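Local coordinates for protein HNH endonuclease (Geobacter metallireducens, PDB 4H9D) that probably cuts nucleic acids as a manganese-dependent nicking endonuclease of the HNH family, and carries a bound zinc ion, at residues Glu12-Arg24 against Met52-Arg66. Residues are numbered along the deposited sequence; the frame is centred on the assembly and turned at random.
Sequences EVKREKEKARELR and MDHLVPVVRGGKSTR
Val-58 lays its CG1 methyl against CB of Glu-16, 3.6 Å away, and against the backbone of Val-13, where helix 12-24 packs on the loop that joins the two antiparallel strands of the HNH endonuclease fold. The contact is a worked example of a helix side chain satisfying the backbone of a loop, here through Glu-16. A bend at chi2 (-35°) turns its carboxylate toward Ser-64, whose backbone N-H meets OE2 on the anti side at 2.7 Å, while Lys-19 NZ takes the syn lone pair of the same oxygen in a salt bridge. CD of Lys-63 passes obliquely by, 3.6 Å from CD of Glu-16. Were Glu-16 an alanine, the amide of Ser-64 and the ammonium of Lys-19 would probably lose the oxygen they share. Further along, the methyl of Ala-20 packs against the end of the selenomethionine Met-52, and CD2 of Leu-23 lies on the backbone of Thr-65; the same leucine side chain also touches Trp-28 and Val-69. Across the buried middle, Ser-64 OG bridges His-54 and the helix: it accepts from His-54 NE2 at 3.0 Å and donates to Glu-16 O at 2.6 Å, approaching that carbonyl from the face opposite Ala-20 N.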
loop_
_atom_site.group_PDB
_atom_site.type_symbol
_atom_site.label_atom_id
_atom_site.label_comp_id
_atom_site.label_asym_id
_atom_site.label_seq_id
_atom_site.Cartn_x
_atom_site.Cartn_y
_atom_site.Cartn_z
ATOM N N GLU A 12 8.952 21.441 9.028
ATOM C CA GLU A 12 9.165 20.632 10.220
ATOM C C GLU A 12 9.659 19.236 9.846
ATOM O O GLU A 12 10.537 18.693 10.507
ATOM C CB GLU A 12 7.866 20.509 11.032
ATOM C CG GLU A 12 7.440 21.777 11.798
ATOM C CD GLU A 12 5.989 21.716 12.319
ATOM O OE1 GLU A 12 5.046 21.776 11.494
ATOM O OE2 GLU A 12 5.794 21.603 13.553
ATOM N N VAL A 13 9.105 18.658 8.787
ATOM C CA VAL A 13 9.512 17.315 8.389
ATOM C C VAL A 13 10.969 17.270 7.956
ATOM O O VAL A 13 11.700 16.352 8.331
ATOM C CB VAL A 13 8.623 16.739 7.252
ATOM C CG1 VAL A 13 9.223 15.434 6.731
ATOM C CG2 VAL A 13 7.202 16.477 7.775
ATOM N N LYS A 14 11.392 18.254 7.170
ATOM C CA LYS A 14 12.775 18.297 6.722
ATOM C C LYS A 14 13.653 18.484 7.935
ATOM O O LYS A 14 14.618 17.755 8.141
ATOM C CB LYS A 14 13.009 19.465 5.776
ATOM C CG LYS A 14 12.762 19.176 4.306
ATOM C CD LYS A 14 13.267 20.345 3.466
ATOM C CE LYS A 14 14.719 20.686 3.835
ATOM N NZ LYS A 14 15.248 21.892 3.131
ATOM N N ARG A 15 13.299 19.480 8.735
ATOM C CA ARG A 15 14.037 19.810 9.943
ATOM C C ARG A 15 14.362 18.562 10.745
ATOM O O ARG A 15 15.470 18.423 11.262
ATOM C CB ARG A 15 13.220 20.779 10.800
ATOM C CG ARG A 15 13.873 21.144 12.116
ATOM C CD ARG A 15 15.227 21.769 11.889
ATOM N NE ARG A 15 15.956 21.951 13.140
ATOM C CZ ARG A 15 17.218 22.365 13.221
ATOM N NH1 ARG A 15 17.909 22.646 12.118
ATOM N NH2 ARG A 15 17.787 22.500 14.412
ATOM N N GLU A 16 13.387 17.660 10.846
ATOM C CA GLU A 16 13.555 16.416 11.589
ATOM C C GLU A 16 14.350 15.406 10.796
ATOM O O GLU A 16 15.073 14.602 11.370
ATOM C CB GLU A 16 12.200 15.800 11.962
ATOM C CG GLU A 16 11.527 16.447 13.146
ATOM C CD GLU A 16 12.519 16.901 14.196
ATOM O OE1 GLU A 16 13.045 18.022 14.050
ATOM O OE2 GLU A 16 12.793 16.142 15.157
ATOM N N LYS A 17 14.205 15.446 9.478
ATOM C CA LYS A 17 14.923 14.521 8.603
ATOM C C LYS A 17 16.409 14.856 8.529
ATOM O O LYS A 17 17.217 14.008 8.157
ATOM C CB LYS A 17 14.320 14.528 7.197
ATOM C CG LYS A 17 13.048 13.700 7.060
ATOM C CD LYS A 17 12.640 13.583 5.598
ATOM C CE LYS A 17 11.421 12.696 5.422
ATOM N NZ LYS A 17 10.898 12.748 4.026
ATOM N N GLU A 18 16.758 16.092 8.878
ATOM C CA GLU A 18 18.141 16.525 8.875
ATOM C C GLU A 18 18.768 16.165 10.206
ATOM O O GLU A 18 19.867 15.619 10.249
ATOM C CB GLU A 18 18.243 18.027 8.656
ATOM C CG GLU A 18 18.293 18.448 7.203
ATOM C CD GLU A 18 18.415 19.955 7.053
ATOM O OE1 GLU A 18 19.375 20.540 7.612
ATOM O OE2 GLU A 18 17.547 20.553 6.378
ATOM N N LYS A 19 18.085 16.476 11.299
ATOM C CA LYS A 19 18.601 16.132 12.613
ATOM C C LYS A 19 18.773 14.611 12.674
ATOM O O LYS A 19 19.663 14.106 13.351
ATOM C CB LYS A 19 17.632 16.601 13.696
ATOM C CG LYS A 19 17.492 18.116 13.770
ATOM C CD LYS A 19 16.267 18.487 14.570
ATOM C CE LYS A 19 16.294 17.809 15.925
ATOM N NZ LYS A 19 14.920 17.473 16.393
ATOM N N ALA A 20 17.922 13.879 11.957
ATOM C CA ALA A 20 18.017 12.423 11.942
ATOM C C ALA A 20 19.326 12.017 11.261
ATOM O O ALA A 20 20.103 11.217 11.800
ATOM C CB ALA A 20 16.837 11.825 11.203
ATOM N N ARG A 21 19.565 12.576 10.078
ATOM C CA ARG A 21 20.774 12.292 9.316
ATOM C C ARG A 21 22.018 12.569 10.150
ATOM O O ARG A 21 23.044 11.914 10.002
ATOM C CB ARG A 21 20.807 13.151 8.060
ATOM C CG ARG A 21 19.900 12.666 6.946
ATOM C CD ARG A 21 19.693 13.779 5.923
ATOM N NE ARG A 21 20.874 14.637 5.800
ATOM C CZ ARG A 21 20.866 15.858 5.265
ATOM N NH1 ARG A 21 19.733 16.377 4.793
ATOM N NH2 ARG A 21 21.986 16.574 5.227
ATOM N N GLU A 22 21.923 13.552 11.029
ATOM C CA GLU A 22 23.043 13.914 11.882
ATOM C C GLU A 22 23.110 12.944 13.040
ATOM O O GLU A 22 24.185 12.568 13.483
ATOM C CB GLU A 22 22.845 15.326 12.430
ATOM C CG GLU A 22 24.066 15.944 13.074
ATOM C CD GLU A 22 25.055 16.462 12.042
ATOM O OE1 GLU A 22 24.609 16.850 10.938
ATOM O OE2 GLU A 22 26.269 16.498 12.338
ATOM N N LEU A 23 21.947 12.545 13.537
ATOM C CA LEU A 23 21.888 11.643 14.677
ATOM C C LEU A 23 22.348 10.267 14.270
ATOM O O LEU A 23 22.910 9.531 15.072
ATOM C CB LEU A 23 20.461 11.588 15.244
ATOM C CG LEU A 23 20.179 10.804 16.533
ATOM C CD1 LEU A 23 21.052 11.294 17.669
ATOM C CD2 LEU A 23 18.720 10.970 16.892
ATOM N N ARG A 24 22.126 9.934 13.007
ATOM C CA ARG A 24 22.503 8.633 12.492
ATOM C C ARG A 24 24.016 8.494 12.377
ATOM O O ARG A 24 24.548 7.384 12.398
ATOM C CB ARG A 24 21.847 8.422 11.137
ATOM C CG ARG A 24 22.034 7.046 10.560
ATOM C CD ARG A 24 21.359 6.949 9.199
ATOM N NE ARG A 24 19.922 7.193 9.291
ATOM C CZ ARG A 24 19.271 8.094 8.558
ATOM N NH1 ARG A 24 19.931 8.841 7.676
ATOM N NH2 ARG A 24 17.959 8.245 8.700
HETATM N N MSE A 52 17.370 3.063 11.175
HETATM C CA MSE A 52 16.886 3.910 12.239
HETATM C C MSE A 52 15.396 4.098 12.067
HETATM O O MSE A 52 14.926 4.407 10.972
HETATM C CB MSE A 52 17.560 5.262 12.188
HETATM C CG MSE A 52 17.013 6.214 13.203
HETATM SE SE MSE A 52 17.983 7.859 13.136
HETATM C CE MSE A 52 17.336 8.469 11.438
ATOM N N ASP A 53 14.645 3.888 13.138
ATOM C CA ASP A 53 13.208 4.082 13.057
ATOM C C ASP A 53 12.764 5.014 14.162
ATOM O O ASP A 53 13.379 5.071 15.228
ATOM C CB ASP A 53 12.469 2.747 13.159
ATOM C CG ASP A 53 10.970 2.884 12.922
ATOM O OD1 ASP A 53 10.554 3.759 12.130
ATOM O OD2 ASP A 53 10.203 2.096 13.517
ATOM N N HIS A 54 11.721 5.787 13.885
ATOM C CA HIS A 54 11.174 6.693 14.885
ATOM C C HIS A 54 9.940 6.013 15.442
ATOM O O HIS A 54 9.041 5.640 14.686
ATOM C CB HIS A 54 10.769 8.017 14.269
ATOM C CG HIS A 54 11.897 8.773 13.648
ATOM N ND1 HIS A 54 12.442 8.428 12.431
ATOM C CD2 HIS A 54 12.555 9.881 14.059
ATOM C CE1 HIS A 54 13.386 9.297 12.116
ATOM N NE2 HIS A 54 13.473 10.188 13.087
ATOM N N LEU A 55 9.911 5.824 16.755
ATOM C CA LEU A 55 8.769 5.193 17.394
ATOM C C LEU A 55 7.554 5.969 16.929
ATOM O O LEU A 55 6.606 5.405 16.381
ATOM C CB LEU A 55 8.911 5.286 18.906
ATOM C CG LEU A 55 9.961 4.362 19.495
ATOM C CD1 LEU A 55 10.136 4.690 20.949
ATOM C CD2 LEU A 55 9.528 2.921 19.303
ATOM N N VAL A 56 7.623 7.277 17.143
ATOM C CA VAL A 56 6.600 8.220 16.733
ATOM C C VAL A 56 7.065 8.793 15.401
ATOM O O VAL A 56 8.017 9.566 15.357
ATOM C CB VAL A 56 6.497 9.358 17.734
ATOM C CG1 VAL A 56 5.545 10.404 17.226
ATOM C CG2 VAL A 56 6.053 8.812 19.064
ATOM N N PRO A 57 6.405 8.415 14.296
ATOM C CA PRO A 57 6.766 8.900 12.961
ATOM C C PRO A 57 6.931 10.408 12.909
ATOM O O PRO A 57 6.272 11.138 13.644
ATOM C CB PRO A 57 5.604 8.425 12.099
ATOM C CG PRO A 57 5.204 7.158 12.736
ATOM C CD PRO A 57 5.263 7.486 14.222
ATOM N N VAL A 58 7.817 10.875 12.035
ATOM C CA VAL A 58 8.062 12.309 11.883
ATOM C C VAL A 58 6.811 13.025 11.352
ATOM O O VAL A 58 6.494 14.129 11.784
ATOM C CB VAL A 58 9.275 12.571 10.925
ATOM C CG1 VAL A 58 9.407 14.052 10.600
ATOM C CG2 VAL A 58 10.548 12.083 11.582
ATOM N N VAL A 59 6.100 12.389 10.419
ATOM C CA VAL A 59 4.893 12.981 9.847
ATOM C C VAL A 59 3.743 12.952 10.846
ATOM O O VAL A 59 2.660 13.466 10.572
ATOM C CB VAL A 59 4.458 12.266 8.539
ATOM C CG1 VAL A 59 5.513 12.449 7.488
ATOM C CG2 VAL A 59 4.201 10.788 8.792
ATOM N N ARG A 60 3.970 12.334 11.998
ATOM C CA ARG A 60 2.954 12.299 13.036
ATOM C C ARG A 60 3.416 13.177 14.183
ATOM O O ARG A 60 2.938 13.040 15.305
ATOM C CB ARG A 60 2.709 10.877 13.544
ATOM C CG ARG A 60 1.855 10.052 12.601
ATOM C CD ARG A 60 0.704 10.910 12.096
ATOM N NE ARG A 60 -0.055 10.263 11.033
ATOM C CZ ARG A 60 -0.126 10.705 9.782
ATOM N NH1 ARG A 60 0.520 11.805 9.414
ATOM N NH2 ARG A 60 -0.860 10.046 8.898
ATOM N N GLY A 61 4.353 14.077 13.894
ATOM C CA GLY A 61 4.857 14.974 14.919
ATOM C C GLY A 61 6.129 14.549 15.636
ATOM O O GLY A 61 6.813 15.395 16.210
ATOM N N GLY A 62 6.440 13.253 15.616
ATOM C CA GLY A 62 7.640 12.749 16.267
ATOM C C GLY A 62 8.938 13.470 15.917
ATOM O O GLY A 62 9.122 13.987 14.799
ATOM N N LYS A 63 9.850 13.502 16.882
ATOM C CA LYS A 63 11.137 14.159 16.693
ATOM C C LYS A 63 12.291 13.174 16.479
ATOM O O LYS A 63 12.171 11.984 16.776
ATOM C CB LYS A 63 11.445 15.038 17.908
ATOM C CG LYS A 63 10.372 16.080 18.172
ATOM C CD LYS A 63 10.158 16.933 16.929
ATOM C CE LYS A 63 8.926 17.806 17.041
ATOM N NZ LYS A 63 9.021 18.719 18.207
ATOM N N SER A 64 13.399 13.676 15.940
ATOM C CA SER A 64 14.579 12.854 15.741
ATOM C C SER A 64 15.451 13.082 16.968
ATOM O O SER A 64 16.263 13.998 16.997
ATOM C CB SER A 64 15.327 13.282 14.485
ATOM O OG SER A 64 14.601 12.931 13.318
ATOM N N THR A 65 15.244 12.274 18.003
ATOM C CA THR A 65 16.021 12.400 19.232
ATOM C C THR A 65 16.269 10.999 19.770
ATOM O O THR A 65 15.535 10.068 19.427
ATOM C CB THR A 65 15.270 13.219 20.317
ATOM O OG1 THR A 65 14.158 12.464 20.808
ATOM C CG2 THR A 65 14.764 14.529 19.744
ATOM N N ARG A 66 17.296 10.845 20.606
ATOM C CA ARG A 66 17.633 9.543 21.173
ATOM C C ARG A 66 16.411 8.828 21.721
ATOM O O ARG A 66 16.283 7.600 21.590
ATOM C CB ARG A 66 18.669 9.697 22.281
ATOM C CG ARG A 66 20.038 10.110 21.786
ATOM C CD ARG A 66 21.017 10.173 22.928
ATOM N NE ARG A 66 20.769 11.311 23.805
ATOM C CZ ARG A 66 21.520 11.607 24.861
ATOM N NH1 ARG A 66 22.559 10.839 25.163
ATOM N NH2 ARG A 66 21.248 12.673 25.604
#